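Local coordinates for protein glucosamine--fructose-6-phosphate aminotransferase [isomerizing] (Francisella tularensis subsp. tularensis, PDB 3TBF) that probably converts fructose 6-phosphate to glucosamine 6-phosphate, its C-terminal isomerase half taking up the ammonia that a glutaminase half releases from glutamine, at residues A[16-19]-A[20-23]; A[107-111]-A[112-116]; A[187-190]-A[191-194]. All blocks are in the same frame, centred on the assembly; numbering follows the deposited sequence.

Contact 1: residues A[16-19]-A[20-23]; sequences KEIY and EQPE
Ile-18 and Gln-21 meet at the joint between helix 13-19 and helix 21-30, where the chain kinks between two consecutive helices. This is the tight side. The extended Gln-21 side chain lies beside that of Ile-18, pointing the same way, and its NE2 donates to Ile-18 O at 2.8 Å. The bond lies in the carbonyl plane, on a lone pair, with a C=O...N angle of 115°. Ile-18 O also takes a weak bond from Gln-21 N. Gln-345 is a second partner for NE2, and Thr-168 bonds OE1, so the amide is held at both ends. Ile-18 and Pro-22 pack on Leu-211 of helix 203-211.

The other side is looser: Lys-16 and Glu-20 are partly exposed. Glu-20 N has two weak bonds, to Lys-16 O at 2.9 Å and Glu-17 O at 3.2 Å. The Lys-16 chain bends at its last two torsions (92° and 100°) to form a salt bridge with Glu-20. Lys-165 makes a further one, also to OE1. Buried Glu-17 runs alongside Glu-20, but its carboxylate is bonded by Ile-159 N and Gly-160 N. Lys-16 NZ and Glu-20 OE1 are 3.2 Å apart, a weak hydrogen bond within the salt bridge.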
ATOM      1  N   LYS A  16     -22.555  -0.730  20.351  1.00 18.48           N
ATOM      2  CA  LYS A  16     -23.647  -1.617  19.906  1.00 18.27           C
ATOM      3  C   LYS A  16     -23.291  -2.346  18.603  1.00 17.14           C
ATOM      4  O   LYS A  16     -23.600  -3.527  18.440  1.00 16.59           O
ATOM      5  CB  LYS A  16     -24.916  -0.825  19.650  1.00 18.75           C
ATOM      6  CG  LYS A  16     -25.988  -1.661  18.960  1.00 21.05           C
ATOM      7  CD  LYS A  16     -27.240  -0.896  18.775  1.00 25.43           C
ATOM      8  CE  LYS A  16     -27.303  -0.198  17.444  1.00 28.94           C
ATOM      9  NZ  LYS A  16     -28.160  -1.033  16.533  1.00 33.89           N
ATOM     10  N   GLU A  17     -22.637  -1.627  17.686  1.00 15.58           N
ATOM     11  CA  GLU A  17     -22.376  -2.164  16.376  1.00 14.42           C
ATOM     12  C   GLU A  17     -21.294  -3.185  16.441  1.00 12.97           C
ATOM     13  O   GLU A  17     -21.324  -4.166  15.721  1.00 13.12           O
ATOM     14  CB  GLU A  17     -22.081  -1.059  15.380  1.00 14.41           C
ATOM     15  CG  GLU A  17     -23.397  -0.388  14.903  1.00 18.05           C
ATOM     16  CD  GLU A  17     -23.279   1.117  14.571  1.00 24.13           C
ATOM     17  OE1 GLU A  17     -22.203   1.555  14.092  1.00 24.72           O
ATOM     18  OE2 GLU A  17     -24.280   1.858  14.777  1.00 27.37           O
ATOM     19  N   ILE A  18     -20.337  -2.990  17.318  1.00 12.10           N
ATOM     20  CA  ILE A  18     -19.316  -3.987  17.484  1.00 12.32           C
ATOM     21  C   ILE A  18     -19.979  -5.241  18.009  1.00 13.12           C
ATOM     22  O   ILE A  18     -19.649  -6.334  17.565  1.00 13.50           O
ATOM     23  CB  ILE A  18     -18.262  -3.526  18.449  1.00 12.15           C
ATOM     24  CG1 ILE A  18     -17.402  -2.461  17.794  1.00 13.65           C
ATOM     25  CG2 ILE A  18     -17.420  -4.652  18.846  1.00 12.23           C
ATOM     26  CD1 ILE A  18     -16.489  -1.752  18.746  1.00 15.67           C
ATOM     27  N   TYR A  19     -20.940  -5.072  18.914  1.00 13.48           N
ATOM     28  CA  TYR A  19     -21.644  -6.218  19.495  1.00 14.93           C
ATOM     29  C   TYR A  19     -22.719  -6.808  18.623  1.00 14.67           C
ATOM     30  O   TYR A  19     -23.190  -7.856  18.964  1.00 15.86           O
ATOM     31  CB  TYR A  19     -22.230  -5.905  20.861  1.00 14.61           C
ATOM     32  CG  TYR A  19     -21.221  -6.098  21.949  1.00 15.56           C
ATOM     33  CD1 TYR A  19     -20.295  -5.121  22.236  1.00 14.68           C
ATOM     34  CD2 TYR A  19     -21.202  -7.254  22.703  1.00 15.36           C
ATOM     35  CE1 TYR A  19     -19.370  -5.289  23.258  1.00 17.38           C
ATOM     36  CE2 TYR A  19     -20.298  -7.425  23.731  1.00 16.41           C
ATOM     37  CZ  TYR A  19     -19.380  -6.426  24.007  1.00 18.24           C
ATOM     38  OH  TYR A  19     -18.430  -6.594  24.999  1.00 19.93           O
ATOM     39  N   GLU A  20     -23.075  -6.171  17.504  1.00 14.13           N
ATOM     40  CA  GLU A  20     -24.007  -6.780  16.551  1.00 14.17           C
ATOM     41  C   GLU A  20     -23.299  -7.715  15.580  1.00 13.16           C
ATOM     42  O   GLU A  20     -23.912  -8.357  14.755  1.00 11.16           O
ATOM     43  CB  GLU A  20     -24.655  -5.706  15.711  1.00 15.84           C
ATOM     44  CG  GLU A  20     -25.805  -4.957  16.331  1.00 21.59           C
ATOM     45  CD  GLU A  20     -26.467  -4.006  15.308  1.00 28.44           C
ATOM     46  OE1 GLU A  20     -25.950  -2.886  15.073  1.00 31.67           O
ATOM     47  OE2 GLU A  20     -27.497  -4.397  14.724  1.00 35.16           O
ATOM     48  N   GLN A  21     -21.980  -7.789  15.637  1.00 13.23           N
ATOM     49  CA  GLN A  21     -21.257  -8.471  14.576  1.00 13.02           C
ATOM     50  C   GLN A  21     -21.531  -9.941  14.489  1.00 13.33           C
ATOM     51  O   GLN A  21     -21.593 -10.491  13.433  1.00 13.72           O
ATOM     52  CB  GLN A  21     -19.750  -8.174  14.668  1.00 13.70           C
ATOM     53  CG  GLN A  21     -19.453  -6.779  14.190  1.00 12.19           C
ATOM     54  CD  GLN A  21     -18.048  -6.400  14.326  1.00 15.04           C
ATOM     55  OE1 GLN A  21     -17.335  -6.124  13.321  1.00 17.04           O
ATOM     56  NE2 GLN A  21     -17.623  -6.282  15.566  1.00 14.18           N
ATOM     57  N   PRO A  22     -21.707 -10.603  15.604  1.00 14.85           N
ATOM     58  CA  PRO A  22     -22.080 -12.025  15.486  1.00 15.87           C
ATOM     59  C   PRO A  22     -23.387 -12.264  14.739  1.00 15.50           C
ATOM     60  O   PRO A  22     -23.455 -13.154  13.926  1.00 15.44           O
ATOM     61  CB  PRO A  22     -22.205 -12.474  16.946  1.00 15.82           C
ATOM     62  CG  PRO A  22     -21.250 -11.602  17.629  1.00 16.19           C
ATOM     63  CD  PRO A  22     -21.473 -10.235  17.000  1.00 15.65           C
ATOM     64  N   GLU A  23     -24.398 -11.467  15.017  1.00 16.42           N
ATOM     65  CA  GLU A  23     -25.664 -11.505  14.263  1.00 17.75           C
ATOM     66  C   GLU A  23     -25.408 -11.109  12.788  1.00 16.66           C
ATOM     67  O   GLU A  23     -25.793 -11.804  11.847  1.00 18.42           O
ATOM     68  CB  GLU A  23     -26.681 -10.559  14.944  1.00 18.22           C
ATOM     69  CG  GLU A  23     -28.089 -10.588  14.376  1.00 24.91           C
ATOM     70  CD  GLU A  23     -28.979  -9.391  14.842  1.00 33.33           C
ATOM     71  OE1 GLU A  23     -28.599  -8.736  15.867  1.00 37.16           O
ATOM     72  OE2 GLU A  23     -30.028  -9.109  14.167  1.00 34.54           O
TER

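Contact 2: residues A[107-111]-A[112-116]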
ATOM      1  N   SER A 107     -16.520  -3.752  -6.989  1.00 13.65           N
ATOM      2  CA  SER A 107     -16.446  -2.644  -6.065  1.00 13.39           C
ATOM      3  C   SER A 107     -16.985  -3.035  -4.671  1.00 13.07           C
ATOM      4  O   SER A 107     -17.767  -3.972  -4.497  1.00 10.81           O
ATOM      5  CB  SER A 107     -17.196  -1.459  -6.622  1.00 14.63           C
ATOM      6  OG  SER A 107     -18.542  -1.748  -6.812  1.00 17.75           O
ATOM      7  N   ILE A 108     -16.447  -2.401  -3.650  1.00 12.66           N
ATOM      8  CA  ILE A 108     -16.897  -2.679  -2.314  1.00 12.72           C
ATOM      9  C   ILE A 108     -17.301  -1.363  -1.694  1.00 13.64           C
ATOM     10  O   ILE A 108     -16.525  -0.430  -1.709  1.00 13.17           O
ATOM     11  CB  ILE A 108     -15.782  -3.290  -1.477  1.00 12.58           C
ATOM     12  CG1 ILE A 108     -15.180  -4.535  -2.173  1.00 11.53           C
ATOM     13  CG2 ILE A 108     -16.334  -3.682  -0.104  1.00  9.24           C
ATOM     14  CD1 ILE A 108     -13.955  -5.097  -1.485  1.00  5.99           C
ATOM     15  N   SER A 109     -18.516  -1.293  -1.165  1.00 14.90           N
ATOM     16  CA  SER A 109     -18.991  -0.072  -0.547  1.00 15.82           C
ATOM     17  C   SER A 109     -20.130  -0.310   0.418  1.00 16.75           C
ATOM     18  O   SER A 109     -21.098  -0.987   0.090  1.00 18.43           O
ATOM     19  CB  SER A 109     -19.496   0.864  -1.591  1.00 16.41           C
ATOM     20  OG  SER A 109     -19.853   2.082  -1.000  1.00 17.00           O
ATOM     21  N   GLN A 110     -20.047   0.289   1.594  1.00 17.17           N
ATOM     22  CA  GLN A 110     -21.146   0.201   2.544  1.00 18.14           C
ATOM     23  C   GLN A 110     -22.375   0.940   1.987  1.00 18.07           C
ATOM     24  O   GLN A 110     -23.416   0.368   1.834  1.00 16.49           O
ATOM     25  CB  GLN A 110     -20.758   0.783   3.904  1.00 18.07           C
ATOM     26  CG  GLN A 110     -21.793   0.500   5.017  1.00 23.07           C
ATOM     27  CD  GLN A 110     -23.075   1.302   4.869  1.00 30.13           C
ATOM     28  OE1 GLN A 110     -23.042   2.529   4.669  1.00 35.30           O
ATOM     29  NE2 GLN A 110     -24.227   0.618   4.959  1.00 36.15           N
ATOM     30  N   SER A 111     -22.212   2.218   1.682  1.00 17.99           N
ATOM     31  CA  SER A 111     -23.315   3.067   1.288  1.00 18.25           C
ATOM     32  C   SER A 111     -23.778   2.853  -0.124  1.00 18.25           C
ATOM     33  O   SER A 111     -24.892   3.194  -0.451  1.00 19.47           O
ATOM     34  CB  SER A 111     -22.873   4.552   1.395  1.00 18.65           C
ATOM     35  OG  SER A 111     -21.857   4.850   0.464  1.00 16.20           O
ATOM     36  N   GLY A 112     -22.903   2.366  -0.975  1.00 18.35           N
ATOM     37  CA  GLY A 112     -23.151   2.335  -2.426  1.00 19.17           C
ATOM     38  C   GLY A 112     -23.149   3.665  -3.182  1.00 19.46           C
ATOM     39  O   GLY A 112     -23.553   3.717  -4.359  1.00 20.44           O
ATOM     40  N   GLU A 113     -22.695   4.730  -2.526  1.00 19.25           N
ATOM     41  CA  GLU A 113     -22.661   6.070  -3.120  1.00 19.32           C
ATOM     42  C   GLU A 113     -21.240   6.692  -3.151  1.00 19.43           C
ATOM     43  O   GLU A 113     -21.064   7.786  -3.586  1.00 20.38           O
ATOM     44  CB  GLU A 113     -23.619   7.001  -2.367  1.00 19.82           C
ATOM     45  CG  GLU A 113     -25.098   6.571  -2.318  1.00 21.38           C
ATOM     46  CD  GLU A 113     -25.735   6.382  -3.741  1.00 25.82           C
ATOM     47  OE1 GLU A 113     -25.256   7.011  -4.714  1.00 27.89           O
ATOM     48  OE2 GLU A 113     -26.709   5.595  -3.893  1.00 29.05           O
ATOM     49  N   THR A 114     -20.238   5.990  -2.675  1.00 20.01           N
ATOM     50  CA  THR A 114     -18.904   6.513  -2.507  1.00 20.20           C
ATOM     51  C   THR A 114     -18.427   7.024  -3.870  1.00 20.80           C
ATOM     52  O   THR A 114     -18.344   6.248  -4.856  1.00 20.66           O
ATOM     53  CB  THR A 114     -17.994   5.356  -2.018  1.00 20.51           C
ATOM     54  OG1 THR A 114     -18.520   4.818  -0.793  1.00 21.94           O
ATOM     55  CG2 THR A 114     -16.543   5.781  -1.830  1.00 20.23           C
ATOM     56  N   ALA A 115     -18.145   8.326  -3.938  1.00 20.67           N
ATOM     57  CA  ALA A 115     -17.912   9.012  -5.213  1.00 20.72           C
ATOM     58  C   ALA A 115     -16.877   8.326  -6.108  1.00 19.45           C
ATOM     59  O   ALA A 115     -17.170   7.915  -7.227  1.00 20.28           O
ATOM     60  CB  ALA A 115     -17.490  10.434  -4.957  1.00 21.04           C
ATOM     61  N   ASP A 116     -15.668   8.198  -5.615  1.00 18.03           N
ATOM     62  CA  ASP A 116     -14.585   7.654  -6.421  1.00 17.85           C
ATOM     63  C   ASP A 116     -14.813   6.198  -6.875  1.00 16.76           C
ATOM     64  O   ASP A 116     -14.541   5.837  -8.027  1.00 17.27           O
ATOM     65  CB  ASP A 116     -13.276   7.765  -5.645  1.00 17.85           C
ATOM     66  CG  ASP A 116     -12.761   9.229  -5.538  1.00 21.75           C
ATOM     67  OD1 ASP A 116     -12.980  10.047  -6.473  1.00 23.16           O
ATOM     68  OD2 ASP A 116     -12.104   9.539  -4.513  1.00 28.84           O
TER
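Ser-109 and Thr-114 join hydroxyls across the loop that follows strand 103-109, with OG of Ser-109 3.1 Å from OG1 of Thr-114. Either could give the proton. Ser-109 OG sits anti to its own backbone N (chi1 -175°), and this turns it into the loop.

Two backbone amides bond to serine hydroxyls. Gly-112 N donates to Ser-109 OG at 3.1 Å, with a bent N-H...O angle of 141°. Ser-109 OG is therefore gripped by an amide and a hydroxyl. Glu-113 N donates to Ser-111 OG at 3.1 Å, an ST turn, and this bond is straighter, at 166°.

The loop links strand 103-109 to helix 115-124 in a beta-alpha-beta unit of the first SIS domain. Such serine- and threonine-rich loops at the C-terminal ends of the parallel strands commonly bind the sugar phosphate in SIS isomerases. That role is probable for this loop.

Gly-112 has a positive phi of 70°, and its N also lies near Ser-111 OG, but at a poor angle for a bond. Glu-113 OE1 is hydrogen-bonded to Ser-142 OG.

Contact 3: residues A[187-190]-A[191-194]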
ATOM      1  N   SER A 187     -11.553 -25.073  -8.676  1.00 29.32           N
ATOM      2  CA  SER A 187     -10.294 -24.840  -7.955  1.00 28.33           C
ATOM      3  C   SER A 187     -10.269 -25.632  -6.650  1.00 27.61           C
ATOM      4  O   SER A 187      -9.187 -25.852  -6.100  1.00 28.24           O
ATOM      5  CB  SER A 187     -10.114 -23.346  -7.656  1.00 27.79           C
ATOM      6  OG  SER A 187     -10.524 -22.545  -8.766  1.00 28.52           O
ATOM      7  N   LEU A 188     -11.442 -26.048  -6.163  1.00 25.55           N
ATOM      8  CA  LEU A 188     -11.556 -26.810  -4.911  1.00 25.88           C
ATOM      9  C   LEU A 188     -12.497 -28.024  -5.035  1.00 25.98           C
ATOM     10  O   LEU A 188     -13.466 -27.996  -5.807  1.00 25.81           O
ATOM     11  CB  LEU A 188     -12.072 -25.917  -3.770  1.00 25.07           C
ATOM     12  CG  LEU A 188     -11.159 -24.777  -3.282  1.00 24.78           C
ATOM     13  CD1 LEU A 188     -11.875 -23.944  -2.179  1.00 22.66           C
ATOM     14  CD2 LEU A 188      -9.815 -25.270  -2.807  1.00 21.81           C
ATOM     15  N   THR A 189     -12.229 -29.087  -4.272  1.00 25.99           N
ATOM     16  CA  THR A 189     -13.143 -30.255  -4.280  1.00 26.18           C
ATOM     17  C   THR A 189     -14.400 -29.949  -3.470  1.00 26.05           C
ATOM     18  O   THR A 189     -14.388 -29.080  -2.625  1.00 25.15           O
ATOM     19  CB  THR A 189     -12.526 -31.514  -3.655  1.00 26.30           C
ATOM     20  OG1 THR A 189     -12.458 -31.364  -2.231  1.00 22.56           O
ATOM     21  CG2 THR A 189     -11.168 -31.785  -4.232  1.00 25.55           C
ATOM     22  N   ASP A 190     -15.475 -30.679  -3.718  1.00 27.53           N
ATOM     23  CA  ASP A 190     -16.737 -30.378  -3.068  1.00 27.99           C
ATOM     24  C   ASP A 190     -16.536 -30.534  -1.549  1.00 27.56           C
ATOM     25  O   ASP A 190     -17.116 -29.843  -0.749  1.00 26.32           O
ATOM     26  CB  ASP A 190     -17.861 -31.259  -3.634  1.00 29.24           C
ATOM     27  CG  ASP A 190     -18.307 -30.845  -5.077  1.00 33.74           C
ATOM     28  OD1 ASP A 190     -17.960 -29.746  -5.572  1.00 38.01           O
ATOM     29  OD2 ASP A 190     -19.027 -31.636  -5.731  1.00 39.46           O
ATOM     30  N   GLN A 191     -15.624 -31.398  -1.169  1.00 28.14           N
ATOM     31  CA  GLN A 191     -15.342 -31.635   0.233  1.00 28.63           C
ATOM     32  C   GLN A 191     -14.538 -30.512   0.907  1.00 26.71           C
ATOM     33  O   GLN A 191     -14.763 -30.181   2.082  1.00 25.54           O
ATOM     34  CB  GLN A 191     -14.633 -32.961   0.333  1.00 30.12           C
ATOM     35  CG  GLN A 191     -14.474 -33.523   1.707  1.00 36.62           C
ATOM     36  CD  GLN A 191     -13.971 -35.025   1.667  1.00 46.46           C
ATOM     37  OE1 GLN A 191     -12.939 -35.378   2.274  1.00 49.27           O
ATOM     38  NE2 GLN A 191     -14.712 -35.889   0.930  1.00 49.49           N
ATOM     39  N   GLN A 192     -13.616 -29.910   0.168  1.00 24.74           N
ATOM     40  CA  GLN A 192     -12.990 -28.684   0.642  1.00 23.26           C
ATOM     41  C   GLN A 192     -14.002 -27.521   0.757  1.00 21.94           C
ATOM     42  O   GLN A 192     -14.036 -26.807   1.757  1.00 20.37           O
ATOM     43  CB  GLN A 192     -11.873 -28.275  -0.296  1.00 23.18           C
ATOM     44  CG  GLN A 192     -10.723 -29.198  -0.302  1.00 23.47           C
ATOM     45  CD  GLN A 192      -9.766 -28.864  -1.414  1.00 23.77           C
ATOM     46  OE1 GLN A 192     -10.151 -28.762  -2.585  1.00 26.63           O
ATOM     47  NE2 GLN A 192      -8.539 -28.656  -1.054  1.00 17.19           N
ATOM     48  N   ILE A 193     -14.808 -27.319  -0.278  1.00 21.29           N
ATOM     49  CA  ILE A 193     -15.827 -26.306  -0.236  1.00 20.81           C
ATOM     50  C   ILE A 193     -16.631 -26.480   1.055  1.00 20.58           C
ATOM     51  O   ILE A 193     -16.836 -25.540   1.810  1.00 20.20           O
ATOM     52  CB  ILE A 193     -16.754 -26.426  -1.446  1.00 21.36           C
ATOM     53  CG1 ILE A 193     -15.944 -26.197  -2.727  1.00 19.38           C
ATOM     54  CG2 ILE A 193     -17.952 -25.437  -1.349  1.00 20.29           C
ATOM     55  CD1 ILE A 193     -15.592 -24.864  -2.931  1.00 19.51           C
ATOM     56  N   ALA A 194     -17.028 -27.710   1.338  1.00 21.10           N
ATOM     57  CA  ALA A 194     -17.840 -27.997   2.518  1.00 20.31           C
ATOM     58  C   ALA A 194     -17.098 -27.689   3.827  1.00 21.08           C
ATOM     59  O   ALA A 194     -17.677 -27.181   4.756  1.00 21.38           O
ATOM     60  CB  ALA A 194     -18.287 -29.412   2.494  1.00 20.40           C
TER
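A capping box opens helix 190-201, with Thr-189 as the N-cap and Gln-192 as its partner. The two residues exchange side-chain to backbone bonds. Gln-192 N donates to Thr-189 OG1 at 3.0 Å, with an N-H...O angle of 165°. In return, Thr-189 N donates to Gln-192 OE1 at 2.7 Å. That donor lies in the plane of the Gln-192 carbonyl, and the bond is nearly straight, at 167°. The pair thus satisfies an amide at the helix start and an amide of the incoming chain.

The torsions put both groups in place. Thr-189 OG1 stands between its backbone N and carbonyl carbon (chi1 73°), facing the first helical turn. Gln-192 CG lies beside its own backbone N, and the rest of the chain runs extended, back toward the loop. The two side chains cross at about a right angle, and Gln-192 CG passes 3.4 Å from Thr-189 OG1.

The regular helix bonds begin at once. Ile-193 N donates to Thr-189 O at 3.0 Å, and Ala-194 N to Asp-190 O at 3.0 Å.

An apolar contact lies next to the box. Leu-188 CB meets Ile-193 CD1 at 3.8 Å, a hydrophobic staple between the residue before the cap and the fourth residue of the helix. Leu-188 CD2 also comes to 3.5 Å from Gln-192 OE1, so the amide oxygen has a methyl group beside it.

Asp-190, in the first turn, has a weak long ion pair with Lys-183. The box sits at the surface, after the loop that follows helix 165-184. Leu-188 packs on Leu-179 and Ala-182 of that helix, and Ile-193 on its Lys-183. Ser-187 OG is hydrogen-bonded to Ala-80 O, at the end of helix 63-80.

How the contacts relate
The three contacts are separate local contacts and follow one another along the chain. None touches another. Contacts 1 and 2 are the nearest pair, with centres 22 Å apart and closest atoms about 9 Å apart. Contact 3 is more remote, its centre 30 Å from that of contact 1 and 32 Å from that of contact 2. Helix 165-184 relates them: residues of contact 1 meet its start, Gln-110 and Ile-108 of contact 2 lie on its first half, and contact 3 packs on its final turns. Contact 2 is the one most likely to adjoin the sugar-phosphate site. Contact 1 joins two consecutive helices, and contact 3 caps the start of one.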